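Local coordinates for protein MlnD (Bacillus methylotrophicus, PDB 5IL5) that forms the dehydratase domain of a trans-AT polyketide synthase linked to macrolactin, and probably removes water from beta-hydroxyacyl intermediates held on an acyl carrier protein, at residues 88-93 and 140-145; 243-248 and 278-283. All coordinates share one frame; numbering follows the deposited sequence.

Interaction 1 (88-93 and 140-145); sequences NPIIKL and LELEGG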
ATOM      1  N   ASN A  88     -14.842   1.870  -5.052  1.00 39.19           N
ATOM      2  CA  ASN A  88     -16.125   1.330  -5.471  1.00 38.83           C
ATOM      3  C   ASN A  88     -15.898   0.135  -6.367  1.00 38.29           C
ATOM      4  O   ASN A  88     -14.811  -0.024  -6.944  1.00 38.23           O
ATOM      5  CB  ASN A  88     -16.944   2.404  -6.196  1.00 38.99           C
ATOM      6  CG  ASN A  88     -17.355   3.524  -5.275  1.00 39.64           C
ATOM      7  OD1 ASN A  88     -17.025   4.691  -5.499  1.00 40.03           O
ATOM      8  ND2 ASN A  88     -18.085   3.176  -4.227  1.00 39.83           N
ATOM      9  N   PRO A  89     -16.902  -0.723  -6.548  1.00 38.03           N
ATOM     10  CA  PRO A  89     -16.735  -1.869  -7.442  1.00 37.58           C
ATOM     11  C   PRO A  89     -16.371  -1.428  -8.850  1.00 37.45           C
ATOM     12  O   PRO A  89     -16.627  -0.297  -9.267  1.00 37.64           O
ATOM     13  CB  PRO A  89     -18.106  -2.552  -7.416  1.00 37.38           C
ATOM     14  CG  PRO A  89     -18.729  -2.116  -6.144  1.00 37.77           C
ATOM     15  CD  PRO A  89     -18.208  -0.737  -5.865  1.00 38.18           C
ATOM     16  N   ILE A  90     -15.752  -2.344  -9.584  1.00 32.17           N
ATOM     17  CA  ILE A  90     -15.489  -2.164 -11.005  1.00 32.06           C
ATOM     18  C   ILE A  90     -16.477  -3.035 -11.763  1.00 31.72           C
ATOM     19  O   ILE A  90     -16.468  -4.264 -11.620  1.00 31.53           O
ATOM     20  CB  ILE A  90     -14.035  -2.519 -11.359  1.00 32.20           C
ATOM     21  CG1 ILE A  90     -13.064  -1.560 -10.661  1.00 32.63           C
ATOM     22  CG2 ILE A  90     -13.820  -2.486 -12.872  1.00 32.15           C
ATOM     23  CD1 ILE A  90     -13.231  -0.084 -11.027  1.00 32.86           C
ATOM     24  N   ILE A  91     -17.319  -2.403 -12.573  1.00 31.72           N
ATOM     25  CA  ILE A  91     -18.342  -3.107 -13.331  1.00 31.49           C
ATOM     26  C   ILE A  91     -17.932  -3.308 -14.781  1.00 31.44           C
ATOM     27  O   ILE A  91     -18.181  -4.368 -15.352  1.00 31.24           O
ATOM     28  CB  ILE A  91     -19.687  -2.356 -13.246  1.00 31.67           C
ATOM     29  CG1 ILE A  91     -20.180  -2.242 -11.802  1.00 31.82           C
ATOM     30  CG2 ILE A  91     -20.735  -3.075 -14.077  1.00 31.53           C
ATOM     31  CD1 ILE A  91     -20.338  -3.574 -11.087  1.00 31.58           C
ATOM     32  N   LYS A  92     -17.301  -2.312 -15.389  1.00 31.70           N
ATOM     33  CA  LYS A  92     -17.078  -2.329 -16.822  1.00 31.77           C
ATOM     34  C   LYS A  92     -15.634  -1.954 -17.101  1.00 32.02           C
ATOM     35  O   LYS A  92     -15.126  -0.963 -16.567  1.00 32.27           O
ATOM     36  CB  LYS A  92     -18.039  -1.366 -17.526  1.00 32.01           C
ATOM     37  CG  LYS A  92     -18.330  -1.701 -18.988  1.00 32.07           C
ATOM     38  CD  LYS A  92     -19.429  -0.796 -19.531  1.00 32.41           C
ATOM     39  CE  LYS A  92     -19.802  -1.113 -20.978  1.00 32.56           C
ATOM     40  NZ  LYS A  92     -20.767  -2.248 -21.096  1.00 32.31           N
ATOM     41  N   LEU A  93     -14.982  -2.750 -17.934  1.00 32.04           N
ATOM     42  CA  LEU A  93     -13.644  -2.462 -18.414  1.00 32.40           C
ATOM     43  C   LEU A  93     -13.741  -2.340 -19.922  1.00 32.62           C
ATOM     44  O   LEU A  93     -14.456  -3.113 -20.564  1.00 32.44           O
ATOM     45  CB  LEU A  93     -12.648  -3.558 -18.018  1.00 32.44           C
ATOM     46  CG  LEU A  93     -12.578  -3.784 -16.507  1.00 32.31           C
ATOM     47  CD1 LEU A  93     -13.592  -4.840 -16.080  1.00 31.90           C
ATOM     48  CD2 LEU A  93     -11.184  -4.139 -16.021  1.00 32.67           C
ATOM     49  N   LEU A 140     -10.936   1.624 -17.083  1.00 37.25           N
ATOM     50  CA  LEU A 140     -11.867   1.299 -16.017  1.00 37.56           C
ATOM     51  C   LEU A 140     -12.972   2.339 -15.994  1.00 39.86           C
ATOM     52  O   LEU A 140     -12.700   3.543 -16.039  1.00 41.33           O
ATOM     53  CB  LEU A 140     -11.157   1.253 -14.664  1.00 37.16           C
ATOM     54  CG  LEU A 140      -9.928   0.349 -14.635  1.00 35.34           C
ATOM     55  CD1 LEU A 140      -8.990   0.739 -13.511  1.00 35.48           C
ATOM     56  CD2 LEU A 140     -10.373  -1.090 -14.492  1.00 34.31           C
ATOM     57  N   GLU A 141     -14.212   1.873 -15.964  1.00 43.35           N
ATOM     58  CA  GLU A 141     -15.338   2.764 -15.756  1.00 45.88           C
ATOM     59  C   GLU A 141     -15.476   3.007 -14.260  1.00 46.79           C
ATOM     60  O   GLU A 141     -15.619   2.056 -13.485  1.00 45.77           O
ATOM     61  CB  GLU A 141     -16.617   2.163 -16.328  1.00 46.29           C
ATOM     62  CG  GLU A 141     -17.863   2.884 -15.859  1.00 49.04           C
ATOM     63  CD  GLU A 141     -18.958   2.935 -16.906  1.00 50.44           C
ATOM     64  OE1 GLU A 141     -18.851   2.214 -17.928  1.00 49.69           O
ATOM     65  OE2 GLU A 141     -19.926   3.702 -16.698  1.00 53.22           O
ATOM     66  N   LEU A 142     -15.431   4.275 -13.856  1.00 46.03           N
ATOM     67  CA  LEU A 142     -15.514   4.625 -12.446  1.00 47.44           C
ATOM     68  C   LEU A 142     -16.864   5.174 -12.029  1.00 50.50           C
ATOM     69  O   LEU A 142     -17.195   5.117 -10.839  1.00 51.73           O
ATOM     70  CB  LEU A 142     -14.420   5.638 -12.089  1.00 48.10           C
ATOM     71  CG  LEU A 142     -12.986   5.174 -12.341  1.00 45.43           C
ATOM     72  CD1 LEU A 142     -12.009   6.156 -11.721  1.00 46.37           C
ATOM     73  CD2 LEU A 142     -12.772   3.762 -11.796  1.00 43.24           C
ATOM     74  N   GLU A 143     -17.655   5.687 -12.962  1.00 63.27           N
ATOM     75  CA  GLU A 143     -19.003   6.139 -12.640  1.00 66.43           C
ATOM     76  C   GLU A 143     -19.903   4.918 -12.772  1.00 66.27           C
ATOM     77  O   GLU A 143     -20.375   4.574 -13.857  1.00 65.66           O
ATOM     78  CB  GLU A 143     -19.421   7.285 -13.553  1.00 70.04           C
ATOM     79  CG  GLU A 143     -18.393   8.422 -13.630  1.00 71.59           C
ATOM     80  CD  GLU A 143     -18.404   9.320 -12.408  1.00 75.76           C
ATOM     81  OE1 GLU A 143     -18.989  10.419 -12.481  1.00 79.55           O
ATOM     82  OE2 GLU A 143     -17.828   8.927 -11.375  1.00 75.54           O
ATOM     83  N   GLY A 144     -20.107   4.234 -11.650  1.00 66.24           N
ATOM     84  CA  GLY A 144     -20.888   3.014 -11.619  1.00 67.46           C
ATOM     85  C   GLY A 144     -22.331   3.225 -12.025  1.00 74.72           C
ATOM     86  O   GLY A 144     -23.011   4.114 -11.504  1.00 77.91           O
ATOM     87  N   GLY A 145     -22.798   2.417 -12.958  1.00 86.05           N
ATOM     88  CA  GLY A 145     -24.169   2.512 -13.434  1.00 89.13           C
ATOM     89  C   GLY A 145     -24.779   1.130 -13.506  1.00 88.77           C
ATOM     90  O   GLY A 145     -24.130   0.177 -13.934  1.00 86.68           O
TER
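Lys92 and Glu141 meet where strand 92-98 begins and strand 134-140 gives way to a loop. The amide N of Glu141 donates to the carbonyl O of Lys92 at 3.0 Å, with an N-H...O angle of 166°. Next to this backbone bond the two side chains cross at a slant. CB of Lys92 lies 3.7 Å from OE1 of Glu141, with CB of Glu141 slightly farther off. The lysine CG, anti to the backbone N (chi1 -155°), continues past the glutamate OE1, and CD comes within 3.5 Å of that same oxygen. The chain bends only at its last torsion, and this turns NZ away to a hydrogen bond with Thr244 OG1 and a cation-pi contact with Tyr147. Lys92 NZ and Glu141 OE1 stay 5.8 Å apart, and the carboxylate meets the aliphatic part of the lysine. The pairing belongs to the N-terminal half of the double hotdog expected of a polyketide synthase dehydratase, with Leu93 and Leu140 as a non-hydrogen-bonded antiparallel pair. These leucines lie side by side on one sheet face, CD2 of Leu93 3.5 Å from CD2 of Leu140. Ile90 brings CG2 to Leu140 CD2 (4.1 Å), while its CD1 approaches Leu142 CD2 at 3.9 Å, these two side chains pointing the same way. Helix 74-86 packs against Ile90, Leu93 and Leu142, and Tyr124 of strand 122-128 touches both Leu93 and Leu140.

Interaction 2 (243-248 and 278-283); sequences CTIFDH and ILMELS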
ATOM      1  N   CYS A 243     -15.704  -5.306 -21.437  1.00 37.03           N
ATOM      2  CA  CYS A 243     -15.901  -6.374 -20.460  1.00 36.30           C
ATOM      3  C   CYS A 243     -16.791  -5.843 -19.343  1.00 36.92           C
ATOM      4  O   CYS A 243     -16.386  -4.951 -18.591  1.00 37.20           O
ATOM      5  CB  CYS A 243     -14.576  -6.872 -19.898  1.00 35.36           C
ATOM      6  SG  CYS A 243     -14.819  -8.120 -18.635  1.00 34.77           S
ATOM      7  N   THR A 244     -17.987  -6.411 -19.220  1.00 37.30           N
ATOM      8  CA  THR A 244     -18.975  -5.989 -18.240  1.00 38.19           C
ATOM      9  C   THR A 244     -19.267  -7.146 -17.299  1.00 37.79           C
ATOM     10  O   THR A 244     -19.432  -8.286 -17.745  1.00 37.28           O
ATOM     11  CB  THR A 244     -20.262  -5.530 -18.934  1.00 39.46           C
ATOM     12  OG1 THR A 244     -19.939  -4.646 -20.017  1.00 39.89           O
ATOM     13  CG2 THR A 244     -21.208  -4.843 -17.955  1.00 40.70           C
ATOM     14  N   ILE A 245     -19.335  -6.852 -16.005  1.00 38.20           N
ATOM     15  CA  ILE A 245     -19.575  -7.853 -14.972  1.00 38.11           C
ATOM     16  C   ILE A 245     -20.920  -7.508 -14.351  1.00 39.54           C
ATOM     17  O   ILE A 245     -21.003  -6.629 -13.485  1.00 40.44           O
ATOM     18  CB  ILE A 245     -18.465  -7.881 -13.917  1.00 37.71           C
ATOM     19  CG1 ILE A 245     -17.085  -7.984 -14.570  1.00 36.59           C
ATOM     20  CG2 ILE A 245     -18.653  -9.057 -12.969  1.00 37.71           C
ATOM     21  CD1 ILE A 245     -16.034  -7.311 -13.758  1.00 36.68           C
ATOM     22  N   PHE A 246     -21.972  -8.213 -14.773  1.00 39.93           N
ATOM     23  CA  PHE A 246     -23.320  -7.915 -14.302  1.00 41.51           C
ATOM     24  C   PHE A 246     -23.609  -8.553 -12.951  1.00 42.03           C
ATOM     25  O   PHE A 246     -24.346  -7.987 -12.135  1.00 43.51           O
ATOM     26  CB  PHE A 246     -24.339  -8.403 -15.327  1.00 41.96           C
ATOM     27  CG  PHE A 246     -24.179  -7.788 -16.678  1.00 41.85           C
ATOM     28  CD1 PHE A 246     -24.760  -6.567 -16.967  1.00 43.17           C
ATOM     29  CD2 PHE A 246     -23.450  -8.430 -17.663  1.00 40.65           C
ATOM     30  CE1 PHE A 246     -24.618  -5.999 -18.214  1.00 43.30           C
ATOM     31  CE2 PHE A 246     -23.304  -7.863 -18.911  1.00 40.80           C
ATOM     32  CZ  PHE A 246     -23.889  -6.647 -19.187  1.00 42.13           C
ATOM     33  N   ASP A 247     -23.041  -9.727 -12.700  1.00 41.04           N
ATOM     34  CA  ASP A 247     -23.417 -10.517 -11.532  1.00 41.71           C
ATOM     35  C   ASP A 247     -22.286 -11.500 -11.270  1.00 40.47           C
ATOM     36  O   ASP A 247     -22.068 -12.419 -12.063  1.00 39.51           O
ATOM     37  CB  ASP A 247     -24.740 -11.238 -11.770  1.00 42.60           C
ATOM     38  CG  ASP A 247     -25.241 -11.969 -10.539  1.00 43.66           C
ATOM     39  OD1 ASP A 247     -24.449 -12.148  -9.586  1.00 43.48           O
ATOM     40  OD2 ASP A 247     -26.433 -12.355 -10.519  1.00 44.85           O
ATOM     41  N   HIS A 248     -21.580 -11.306 -10.161  1.00 44.99           N
ATOM     42  CA  HIS A 248     -20.484 -12.177  -9.774  1.00 44.16           C
ATOM     43  C   HIS A 248     -20.834 -13.084  -8.607  1.00 45.14           C
ATOM     44  O   HIS A 248     -19.975 -13.853  -8.162  1.00 44.76           O
ATOM     45  CB  HIS A 248     -19.264 -11.338  -9.415  1.00 43.85           C
ATOM     46  CG  HIS A 248     -19.505 -10.398  -8.276  1.00 45.30           C
ATOM     47  ND1 HIS A 248     -19.633 -10.832  -6.975  1.00 46.50           N
ATOM     48  CD2 HIS A 248     -19.672  -9.055  -8.247  1.00 45.98           C
ATOM     49  CE1 HIS A 248     -19.849  -9.792  -6.188  1.00 47.86           C
ATOM     50  NE2 HIS A 248     -19.877  -8.704  -6.936  1.00 47.55           N
ATOM     51  N   ILE A 278     -27.295 -13.508 -18.408  1.00 32.53           N
ATOM     52  CA  ILE A 278     -25.918 -13.091 -18.655  1.00 31.79           C
ATOM     53  C   ILE A 278     -25.305 -12.534 -17.375  1.00 33.06           C
ATOM     54  O   ILE A 278     -25.799 -11.557 -16.801  1.00 34.95           O
ATOM     55  CB  ILE A 278     -25.849 -12.068 -19.796  1.00 32.02           C
ATOM     56  CG1 ILE A 278     -26.348 -12.703 -21.102  1.00 31.00           C
ATOM     57  CG2 ILE A 278     -24.416 -11.564 -19.964  1.00 31.63           C
ATOM     58  CD1 ILE A 278     -26.575 -11.721 -22.253  1.00 31.82           C
ATOM     59  N   LEU A 279     -24.206 -13.151 -16.935  1.00 32.28           N
ATOM     60  CA  LEU A 279     -23.479 -12.721 -15.748  1.00 33.65           C
ATOM     61  C   LEU A 279     -22.281 -11.852 -16.086  1.00 33.71           C
ATOM     62  O   LEU A 279     -21.885 -11.014 -15.270  1.00 35.44           O
ATOM     63  CB  LEU A 279     -22.983 -13.941 -14.955  1.00 33.30           C
ATOM     64  CG  LEU A 279     -23.994 -15.046 -14.642  1.00 33.19           C
ATOM     65  CD1 LEU A 279     -23.329 -16.283 -14.061  1.00 32.82           C
ATOM     66  CD2 LEU A 279     -25.030 -14.525 -13.677  1.00 35.43           C
ATOM     67  N   MET A 280     -21.688 -12.053 -17.262  1.00 32.11           N
ATOM     68  CA  MET A 280     -20.522 -11.300 -17.698  1.00 32.23           C
ATOM     69  C   MET A 280     -20.462 -11.365 -19.219  1.00 30.93           C
ATOM     70  O   MET A 280     -20.766 -12.402 -19.810  1.00 29.50           O
ATOM     71  CB  MET A 280     -19.235 -11.856 -17.076  1.00 32.08           C
ATOM     72  CG  MET A 280     -17.963 -11.134 -17.489  1.00 32.43           C
ATOM     73  SD  MET A 280     -16.518 -11.724 -16.577  1.00 32.90           S
ATOM     74  CE  MET A 280     -16.330 -13.347 -17.285  1.00 30.68           C
ATOM     75  N   GLU A 281     -20.082 -10.253 -19.838  1.00 32.43           N
ATOM     76  CA  GLU A 281     -20.034 -10.126 -21.288  1.00 31.82           C
ATOM     77  C   GLU A 281     -18.637  -9.685 -21.688  1.00 32.04           C
ATOM     78  O   GLU A 281     -18.104  -8.732 -21.113  1.00 33.47           O
ATOM     79  CB  GLU A 281     -21.077  -9.105 -21.783  1.00 33.13           C
ATOM     80  CG  GLU A 281     -21.069  -8.860 -23.289  1.00 33.08           C
ATOM     81  CD  GLU A 281     -22.009  -7.748 -23.708  1.00 34.88           C
ATOM     82  OE1 GLU A 281     -22.569  -7.076 -22.814  1.00 36.21           O
ATOM     83  OE2 GLU A 281     -22.169  -7.544 -24.935  1.00 35.24           O
ATOM     84  N   LEU A 282     -18.051 -10.360 -22.677  1.00 30.19           N
ATOM     85  CA  LEU A 282     -16.853  -9.867 -23.354  1.00 30.69           C
ATOM     86  C   LEU A 282     -17.179  -9.649 -24.821  1.00 30.83           C
ATOM     87  O   LEU A 282     -17.383 -10.609 -25.572  1.00 29.72           O
ATOM     88  CB  LEU A 282     -15.665 -10.819 -23.214  1.00 29.80           C
ATOM     89  CG  LEU A 282     -14.859 -10.686 -21.929  1.00 30.51           C
ATOM     90  CD1 LEU A 282     -15.525 -11.477 -20.827  1.00 29.97           C
ATOM     91  CD2 LEU A 282     -13.418 -11.119 -22.157  1.00 30.47           C
ATOM     92  N   SER A 283     -17.186  -8.391 -25.225  1.00 33.00           N
ATOM     93  CA  SER A 283     -17.541  -8.005 -26.577  1.00 33.76           C
ATOM     94  C   SER A 283     -16.291  -7.678 -27.388  1.00 34.55           C
ATOM     95  O   SER A 283     -15.295  -7.175 -26.861  1.00 35.24           O
ATOM     96  CB  SER A 283     -18.477  -6.797 -26.541  1.00 35.54           C
ATOM     97  OG  SER A 283     -19.043  -6.551 -27.816  1.00 36.45           O
TER
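Phe246 lies alongside Ile278, the two side chains pointing the same way, with ring atom CE2 4.0 Å from Ile278 CG2. The side chains of Glu281 and Phe246 cross at a slant, Glu281 arriving at the ring's edge: its CB lies 3.8 Å from CE2, and its extended chain carries the carboxylate out until OE1 is 3.9 Å from CZ. Ring and carboxylate planes are only 21° apart, so the acid is nearly coplanar with the ring and not stacked on it. Thr244 CG2 sits over one face of the ring, toward the rim. One residue further on, Asp247 crosses Leu279, whose CD2 touches Asp247 CB at 3.8 Å.

Thr244 and Glu281 form an antiparallel hydrogen-bonded pair with two reciprocal N-H...O bonds, and non-hydrogen-bonded pairs flank it on both sides. Beyond Ile245 the ladder ends in a fork: Leu279 O accepts both Phe246 N (2.8 Å) and Asp247 N (3.1 Å). The Asp247 bond lies on a lone pair, whereas Phe246 N stands above the carbonyl plane, 38° out of it. Cys243, Ile245, Met280 and Leu282 share the sheet face opposite Thr244 and Glu281; Cys243 SG, anti to its own N, comes to 4.1 Å from Leu282 CD1.

These are adjacent antiparallel strands of what is predicted to be the C-terminal hotdog. Leu279 and Met280 both face Val271, a classic beta bulge against strand 266-272, whose Tyr270 touches Ile278 and Glu281. Helix 215-229 presents Ile218 to Met280 and Leu282, and helix 74-86 presents Ile75 to Cys243 and Leu282.

In the fold
Interactions 1 and 2, with centres about 12 Å apart, involve four strands adjacent in sheet order: 134-140 and 92-98 of the predicted N-terminal hotdog, then 239-245 and 278-286 of the predicted C-terminal one. Strands 92-98 and 239-245 are the neighbours that join the two halves. At this seam Leu93 O lies 2.7 Å from Cys243 N, a probable hydrogen bond, and Lys92 NZ lies 2.8 Å from Thr244 OG1, so the lysine of interaction 1 ends on the threonine whose CG2 covers one face of the Phe246 ring. Ile90 O also packs on Ile245 CD1 (3.7 Å). Helix 74-86 touches both contacts, through Ile75 at Leu93 and at Cys243, and Tyr147 touches both Lys92 and Phe246.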